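PDB 2PFW: cupin 2, conserved barrel domain protein from Shewanella frigidimarina, which is of unknown function but folds as a small RmlC-like cupin barrel related to the KdgF family, whose members probably act on sugar-derived substrates. Local coordinates for residues E15-M27 against A36-Y48. Residues are numbered along the deposited sequence; the frame is centred on the assembly and turned at random.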
ATOM      1  N   GLU A  15       9.938  12.511  -7.272  1.00 29.95           N
ATOM      2  CA  GLU A  15      11.340  12.346  -6.899  1.00 33.83           C
ATOM      3  C   GLU A  15      11.519  11.101  -6.029  1.00 34.29           C
ATOM      4  O   GLU A  15      10.717  10.808  -5.143  1.00 34.52           O
ATOM      5  CB  GLU A  15      11.900  13.571  -6.182  1.00 37.45           C
ATOM      6  CG  GLU A  15      13.306  13.409  -5.625  1.00 38.40           C
ATOM      7  CD  GLU A  15      14.410  13.640  -6.638  1.00 43.70           C
ATOM      8  OE1 GLU A  15      14.279  13.131  -7.773  1.00 48.09           O
ATOM      9  OE2 GLU A  15      15.405  14.321  -6.310  1.00 53.59           O
ATOM     10  N   ILE A  16      12.591  10.362  -6.296  1.00 35.84           N
ATOM     11  CA  ILE A  16      13.055   9.311  -5.388  1.00 31.99           C
ATOM     12  C   ILE A  16      14.151   9.892  -4.497  1.00 34.42           C
ATOM     13  O   ILE A  16      15.175  10.367  -4.986  1.00 36.46           O
ATOM     14  CB  ILE A  16      13.531   8.079  -6.164  1.00 34.14           C
ATOM     15  CG1 ILE A  16      12.428   7.458  -7.035  1.00 33.05           C
ATOM     16  CG2 ILE A  16      14.134   7.042  -5.230  1.00 31.88           C
ATOM     17  CD1 ILE A  16      12.926   6.732  -8.264  1.00 33.89           C
ATOM     18  N   GLU A  17      13.902   9.880  -3.194  1.00 33.84           N
ATOM     19  CA  GLU A  17      14.686  10.629  -2.219  1.00 32.74           C
ATOM     20  C   GLU A  17      15.645   9.706  -1.475  1.00 32.06           C
ATOM     21  O   GLU A  17      15.241   8.721  -0.856  1.00 28.92           O
ATOM     22  CB  GLU A  17      13.757  11.353  -1.245  1.00 34.97           C
ATOM     23  CG  GLU A  17      14.489  12.197  -0.217  1.00 37.03           C
ATOM     24  CD  GLU A  17      13.563  13.090   0.587  1.00 40.89           C
ATOM     25  OE1 GLU A  17      12.335  12.852   0.591  1.00 45.00           O
ATOM     26  OE2 GLU A  17      14.071  14.043   1.222  1.00 46.10           O
ATOM     27  N   ASP A  18      16.936  10.014  -1.551  1.00 34.35           N
ATOM     28  CA  ASP A  18      17.957   9.301  -0.795  1.00 34.56           C
ATOM     29  C   ASP A  18      17.881   9.692   0.678  1.00 32.56           C
ATOM     30  O   ASP A  18      18.203  10.820   1.043  1.00 36.06           O
ATOM     31  CB  ASP A  18      19.350   9.600  -1.352  1.00 34.66           C
ATOM     32  CG  ASP A  18      20.459   9.128  -0.429  1.00 37.29           C
ATOM     33  OD1 ASP A  18      20.210   8.167   0.333  1.00 40.84           O
ATOM     34  OD2 ASP A  18      21.558   9.714  -0.466  1.00 48.05           O
ATOM     35  N   ILE A  19      17.460   8.761   1.520  1.00 34.40           N
ATOM     36  CA  ILE A  19      17.305   9.035   2.947  1.00 36.19           C
ATOM     37  C   ILE A  19      18.383   8.335   3.763  1.00 35.42           C
ATOM     38  O   ILE A  19      18.220   8.144   4.967  1.00 35.23           O
ATOM     39  CB  ILE A  19      15.917   8.578   3.434  1.00 33.39           C
ATOM     40  CG1 ILE A  19      15.665   7.094   3.187  1.00 31.72           C
ATOM     41  CG2 ILE A  19      14.835   9.447   2.812  1.00 30.44           C
ATOM     42  CD1 ILE A  19      14.565   6.482   4.016  1.00 31.85           C
ATOM     43  N   GLY A  20      19.475   7.953   3.112  1.00 37.32           N
ATOM     44  CA  GLY A  20      20.599   7.311   3.768  1.00 36.88           C
ATOM     45  C   GLY A  20      20.273   5.918   4.273  1.00 34.72           C
ATOM     46  O   GLY A  20      19.119   5.489   4.253  1.00 34.62           O
ATOM     47  N   GLY A  21      21.289   5.193   4.732  1.00 35.41           N
ATOM     48  CA  GLY A  21      21.117   3.864   5.292  1.00 33.17           C
ATOM     49  C   GLY A  21      20.865   2.824   4.218  1.00 29.35           C
ATOM     50  O   GLY A  21      20.397   1.724   4.515  1.00 30.55           O
ATOM     51  N   GLY A  22      21.168   3.153   2.967  1.00 32.43           N
ATOM     52  CA  GLY A  22      20.945   2.238   1.854  1.00 32.89           C
ATOM     53  C   GLY A  22      19.490   2.239   1.405  1.00 30.14           C
ATOM     54  O   GLY A  22      19.086   1.359   0.645  1.00 25.78           O
ATOM     55  N   LEU A  23      18.737   3.219   1.882  1.00 28.38           N
ATOM     56  CA  LEU A  23      17.308   3.346   1.658  1.00 28.83           C
ATOM     57  C   LEU A  23      16.990   4.506   0.713  1.00 26.17           C
ATOM     58  O   LEU A  23      17.607   5.565   0.789  1.00 24.52           O
ATOM     59  CB  LEU A  23      16.566   3.558   2.977  1.00 29.40           C
ATOM     60  CG  LEU A  23      16.458   2.395   3.954  1.00 29.20           C
ATOM     61  CD1 LEU A  23      15.155   2.480   4.742  1.00 32.93           C
ATOM     62  CD2 LEU A  23      16.552   1.055   3.244  1.00 26.72           C
ATOM     63  N   LYS A  24      16.018   4.282  -0.162  1.00 27.74           N
ATOM     64  CA  LYS A  24      15.476   5.320  -1.035  1.00 27.63           C
ATOM     65  C   LYS A  24      13.955   5.348  -0.914  1.00 21.42           C
ATOM     66  O   LYS A  24      13.333   4.288  -0.848  1.00 24.12           O
ATOM     67  CB  LYS A  24      15.877   5.094  -2.485  1.00 29.05           C
ATOM     68  CG  LYS A  24      17.324   5.415  -2.822  1.00 30.56           C
ATOM     69  CD  LYS A  24      17.599   5.250  -4.304  1.00 36.34           C
ATOM     70  CE  LYS A  24      18.614   4.161  -4.615  1.00 38.40           C
ATOM     71  NZ  LYS A  24      17.955   2.878  -5.006  1.00 38.53           N
ATOM     72  N   ARG A  25      13.353   6.532  -0.864  1.00 26.40           N
ATOM     73  CA  ARG A  25      11.926   6.621  -0.554  1.00 25.82           C
ATOM     74  C   ARG A  25      11.177   7.441  -1.605  1.00 20.43           C
ATOM     75  O   ARG A  25      11.664   8.494  -2.018  1.00 21.88           O
ATOM     76  CB  ARG A  25      11.707   7.240   0.830  1.00 26.56           C
ATOM     77  CG  ARG A  25      10.257   7.291   1.277  1.00 26.40           C
ATOM     78  CD  ARG A  25      10.127   7.625   2.758  1.00 28.04           C
ATOM     79  NE  ARG A  25      10.585   8.979   3.027  1.00 32.10           N
ATOM     80  CZ  ARG A  25      11.213   9.446   4.089  1.00 30.84           C
ATOM     81  NH1 ARG A  25      11.521   8.670   5.117  1.00 34.60           N
ATOM     82  NH2 ARG A  25      11.552  10.732   4.136  1.00 34.17           N
ATOM     83  N   GLN A  26      10.011   6.953  -2.015  1.00 22.35           N
ATOM     84  CA  GLN A  26       9.146   7.702  -2.919  1.00 21.97           C
ATOM     85  C   GLN A  26       7.721   7.805  -2.381  1.00 15.27           C
ATOM     86  O   GLN A  26       7.099   6.802  -2.037  1.00 18.88           O
ATOM     87  CB  GLN A  26       9.100   7.062  -4.305  1.00 24.97           C
ATOM     88  CG  GLN A  26       8.416   7.926  -5.361  1.00 23.31           C
ATOM     89  CD  GLN A  26       8.240   7.157  -6.656  1.00 19.34           C
ATOM     90  OE1 GLN A  26       7.678   6.064  -6.631  1.00 20.76           O
ATOM     91  NE2 GLN A  26       8.717   7.721  -7.756  1.00 28.37           N
HETATM   92  N   MSE A  27       7.206   9.026  -2.321  1.00 23.87           N
HETATM   93  CA  MSE A  27       5.809   9.252  -1.952  1.00 23.08           C
HETATM   94  C   MSE A  27       4.844   8.705  -2.989  1.00 20.18           C
HETATM   95  O   MSE A  27       5.007   9.064  -4.113  1.00 20.83           O
HETATM   96  CB  MSE A  27       5.562  10.759  -1.743  1.00 23.48           C
HETATM   97  CG  MSE A  27       4.172  11.052  -1.156  1.00 23.70           C
HETATM   98 SE   MSE A  27       3.898  10.242   0.618  1.00 32.37          SE
HETATM   99  CE  MSE A  27       5.450  10.996   1.350  1.00 16.58           C
ATOM    100  N   ALA A  36       1.222   6.532   1.928  1.00 21.81           N
ATOM    101  CA  ALA A  36       1.874   5.372   1.332  1.00 18.51           C
ATOM    102  C   ALA A  36       3.159   5.799   0.631  1.00 22.31           C
ATOM    103  O   ALA A  36       3.161   6.741  -0.167  1.00 20.38           O
ATOM    104  CB  ALA A  36       0.941   4.673   0.365  1.00 26.36           C
ATOM    105  N   VAL A  37       4.260   5.114   0.934  1.00 19.94           N
ATOM    106  CA  VAL A  37       5.522   5.409   0.261  1.00 19.34           C
ATOM    107  C   VAL A  37       6.097   4.118  -0.341  1.00 18.52           C
ATOM    108  O   VAL A  37       5.651   3.030   0.021  1.00 18.62           O
ATOM    109  CB  VAL A  37       6.575   6.044   1.180  1.00 23.57           C
ATOM    110  CG1 VAL A  37       6.029   7.310   1.819  1.00 26.38           C
ATOM    111  CG2 VAL A  37       7.032   5.045   2.236  1.00 19.32           C
ATOM    112  N   LYS A  38       7.047   4.308  -1.238  1.00 19.98           N
ATOM    113  CA  LYS A  38       7.829   3.261  -1.871  1.00 21.29           C
ATOM    114  C   LYS A  38       9.280   3.354  -1.397  1.00 12.38           C
ATOM    115  O   LYS A  38       9.906   4.397  -1.556  1.00 15.39           O
ATOM    116  CB  LYS A  38       7.773   3.365  -3.395  1.00 22.14           C
ATOM    117  CG  LYS A  38       8.134   2.081  -4.116  1.00 19.65           C
ATOM    118  CD  LYS A  38       8.152   2.272  -5.625  1.00 25.29           C
ATOM    119  CE  LYS A  38       7.774   0.971  -6.317  1.00 25.28           C
ATOM    120  NZ  LYS A  38       7.995   1.051  -7.788  1.00 24.65           N
ATOM    121  N   ILE A  39       9.770   2.267  -0.820  1.00 20.54           N
ATOM    122  CA  ILE A  39      11.117   2.189  -0.276  1.00 20.48           C
ATOM    123  C   ILE A  39      11.963   1.157  -1.021  1.00 18.80           C
ATOM    124  O   ILE A  39      11.611  -0.022  -1.036  1.00 20.06           O
ATOM    125  CB  ILE A  39      11.113   1.794   1.214  1.00 23.86           C
ATOM    126  CG1 ILE A  39      10.075   2.527   2.070  1.00 21.69           C
ATOM    127  CG2 ILE A  39      12.515   1.951   1.789  1.00 22.20           C
ATOM    128  CD1 ILE A  39      10.406   3.977   2.319  1.00 22.34           C
ATOM    129  N   TRP A  40      13.061   1.598  -1.619  1.00 21.19           N
ATOM    130  CA  TRP A  40      14.009   0.691  -2.250  1.00 26.00           C
ATOM    131  C   TRP A  40      15.123   0.330  -1.264  1.00 24.26           C
ATOM    132  O   TRP A  40      15.798   1.229  -0.764  1.00 25.11           O
ATOM    133  CB  TRP A  40      14.654   1.298  -3.489  1.00 26.57           C
ATOM    134  CG  TRP A  40      13.751   1.497  -4.661  1.00 27.82           C
ATOM    135  CD1 TRP A  40      13.652   0.720  -5.778  1.00 28.02           C
ATOM    136  CD2 TRP A  40      12.806   2.564  -4.829  1.00 30.10           C
ATOM    137  NE1 TRP A  40      12.702   1.241  -6.629  1.00 31.31           N
ATOM    138  CE2 TRP A  40      12.169   2.371  -6.071  1.00 29.83           C
ATOM    139  CE3 TRP A  40      12.445   3.662  -4.041  1.00 27.36           C
ATOM    140  CZ2 TRP A  40      11.188   3.235  -6.543  1.00 28.92           C
ATOM    141  CZ3 TRP A  40      11.474   4.516  -4.513  1.00 28.86           C
ATOM    142  CH2 TRP A  40      10.855   4.301  -5.750  1.00 28.69           C
ATOM    143  N   PHE A  41      15.301  -0.959  -1.007  1.00 24.94           N
ATOM    144  CA  PHE A  41      16.406  -1.411  -0.167  1.00 25.12           C
ATOM    145  C   PHE A  41      17.617  -1.818  -1.001  1.00 25.56           C
ATOM    146  O   PHE A  41      17.517  -2.721  -1.834  1.00 26.54           O
ATOM    147  CB  PHE A  41      15.961  -2.589   0.699  1.00 25.01           C
ATOM    148  CG  PHE A  41      15.013  -2.239   1.831  1.00 27.25           C
ATOM    149  CD1 PHE A  41      13.779  -1.668   1.567  1.00 26.03           C
ATOM    150  CD2 PHE A  41      15.364  -2.490   3.149  1.00 26.84           C
ATOM    151  CE1 PHE A  41      12.916  -1.354   2.600  1.00 29.72           C
ATOM    152  CE2 PHE A  41      14.506  -2.176   4.186  1.00 27.09           C
ATOM    153  CZ  PHE A  41      13.276  -1.609   3.912  1.00 28.64           C
ATOM    154  N   ASP A  42      18.767  -1.189  -0.798  1.00 28.29           N
ATOM    155  CA  ASP A  42      20.045  -1.775  -1.204  1.00 26.84           C
ATOM    156  C   ASP A  42      20.236  -3.122  -0.517  1.00 29.27           C
ATOM    157  O   ASP A  42      19.595  -3.406   0.498  1.00 23.45           O
ATOM    158  CB  ASP A  42      21.212  -0.856  -0.875  1.00 26.92           C
ATOM    159  CG  ASP A  42      21.065   0.530  -1.467  1.00 31.35           C
ATOM    160  OD1 ASP A  42      20.181   0.700  -2.335  1.00 37.15           O
ATOM    161  OD2 ASP A  42      21.820   1.435  -1.062  1.00 37.91           O
ATOM    162  N   LYS A  43      21.111  -3.971  -1.059  1.00 29.30           N
ATOM    163  CA  LYS A  43      21.365  -5.257  -0.409  1.00 30.11           C
ATOM    164  C   LYS A  43      21.814  -5.025   1.035  1.00 28.07           C
ATOM    165  O   LYS A  43      22.686  -4.202   1.300  1.00 26.90           O
ATOM    166  CB  LYS A  43      22.404  -6.075  -1.172  1.00 32.80           C
ATOM    167  CG  LYS A  43      22.064  -6.296  -2.640  1.00 31.52           C
ATOM    168  CD  LYS A  43      23.253  -6.863  -3.400  1.00 34.67           C
ATOM    169  CE  LYS A  43      22.820  -7.920  -4.408  1.00 37.29           C
ATOM    170  NZ  LYS A  43      23.620  -7.844  -5.666  1.00 40.55           N
ATOM    171  N   GLY A  44      21.197  -5.747   1.958  1.00 28.68           N
ATOM    172  CA  GLY A  44      21.483  -5.691   3.374  1.00 29.66           C
ATOM    173  C   GLY A  44      21.067  -4.397   4.035  1.00 31.54           C
ATOM    174  O   GLY A  44      21.449  -4.121   5.174  1.00 27.39           O
ATOM    175  N   ALA A  45      20.284  -3.548   3.361  1.00 30.16           N
ATOM    176  CA  ALA A  45      19.874  -2.307   4.033  1.00 32.78           C
ATOM    177  C   ALA A  45      18.809  -2.629   5.075  1.00 29.42           C
ATOM    178  O   ALA A  45      18.194  -3.693   5.051  1.00 22.28           O
ATOM    179  CB  ALA A  45      19.403  -1.259   3.044  1.00 26.01           C
ATOM    180  N   GLU A  46      18.584  -1.714   6.009  1.00 33.23           N
ATOM    181  CA  GLU A  46      17.686  -1.979   7.131  1.00 34.66           C
ATOM    182  C   GLU A  46      17.017  -0.685   7.588  1.00 32.42           C
ATOM    183  O   GLU A  46      17.556   0.400   7.354  1.00 31.92           O
ATOM    184  CB  GLU A  46      18.457  -2.641   8.272  1.00 33.96           C
ATOM    185  CG  GLU A  46      18.373  -1.976   9.630  1.00 39.58           C
ATOM    186  CD  GLU A  46      19.204  -2.669  10.692  1.00 42.57           C
ATOM    187  OE1 GLU A  46      20.447  -2.645  10.581  1.00 48.58           O
ATOM    188  OE2 GLU A  46      18.626  -3.236  11.642  1.00 46.25           O
ATOM    189  N   GLY A  47      15.864  -0.756   8.237  1.00 36.01           N
ATOM    190  CA  GLY A  47      15.407   0.222   9.224  1.00 37.15           C
ATOM    191  C   GLY A  47      15.708  -0.309  10.623  1.00 37.88           C
ATOM    192  O   GLY A  47      14.966  -1.156  11.130  1.00 39.61           O
ATOM    193  N   TYR A  48      16.798   0.174  11.203  1.00 40.57           N
ATOM    194  CA  TYR A  48      17.221  -0.164  12.553  1.00 40.60           C
ATOM    195  C   TYR A  48      16.071  -0.220  13.541  1.00 39.47           C
ATOM    196  O   TYR A  48      15.117   0.559  13.433  1.00 43.15           O
ATOM    197  CB  TYR A  48      18.250   0.882  13.017  1.00 43.02           C
ATOM    198  CG  TYR A  48      19.536   0.725  12.240  1.00 45.81           C
ATOM    199  CD1 TYR A  48      20.445  -0.273  12.588  1.00 47.03           C
ATOM    200  CD2 TYR A  48      19.860   1.553  11.172  1.00 45.93           C
ATOM    201  CE1 TYR A  48      21.630  -0.442  11.899  1.00 47.45           C
ATOM    202  CE2 TYR A  48      21.043   1.391  10.474  1.00 47.95           C
ATOM    203  CZ  TYR A  48      21.921   0.394  10.842  1.00 49.47           C
ATOM    204  OH  TYR A  48      23.102   0.225  10.155  1.00 54.59           O
TER
HETATM  205  O   HOH W   1      20.849   0.400   6.765  1.00 35.51           O
HETATM  206  O   HOH W   2      18.017   1.807  -2.225  1.00 28.03           O
HETATM  207  O   HOH W   3       6.981   3.962  -8.345  1.00 21.57           O
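Strands 23-27 and 36-41 run antiparallel, pairing Leu23 with Phe41 at one end and Met27 with Val37 at the other, and Lys24 with Trp40 and Gln26 with Lys38 form the hydrogen-bonded pairs. Beyond the Leu23-Phe41 pair, Asp42 N donates to Gly22 O (2.9 Å) in a nearly straight bond, at 169°; the acceptor lies within the type I' turn Gly20-Leu23, where Gly21 and Gly22 both take positive phi, which favours glycine.

On the face carrying Leu23, Arg25 and Met27, the contact is largely apolar. Leu23 sets CD2 over one face of the Phe41 ring, 3.9 Å from its centroid, a CH-pi contact; the forked end of leucine suits the place, since this methyl also touches Ala45 CB while CD1 reaches Ile39 CG2. Farther along, Arg25 lays its methylene chain beside Ile39, with CG 3.5 Å from Ile39 CD1; arginine is long enough to pack there and still carry its guanidinium on to Phe111 in a cation-pi contact. The two strands belong to the larger antiparallel sheet of the cupin barrel, with strand 98-105 on the other side of 36-41, and Phe41 meets Phe65 of the smaller sheet edge-to-face.

Trp40 dominates the other face. With CG anti to the carbonyl carbon (chi1 -69°), its indole extends past Lys24 to Gln26, whose CB lies in the ring plane at the edge, 3.5 Å from Trp40 CZ3; Ile16 CG2 approaches Trp40 CZ3 obliquely, at 3.7 Å. Gln26 suits this buried site because its CB abuts the indole edge while NE2 donates to the backbone oxygens of Thr14 and Gly11. One water links Gln26 OE1 to Lys38 NZ, which also makes a weak hydrogen bond to Tyr59 of the second subunit.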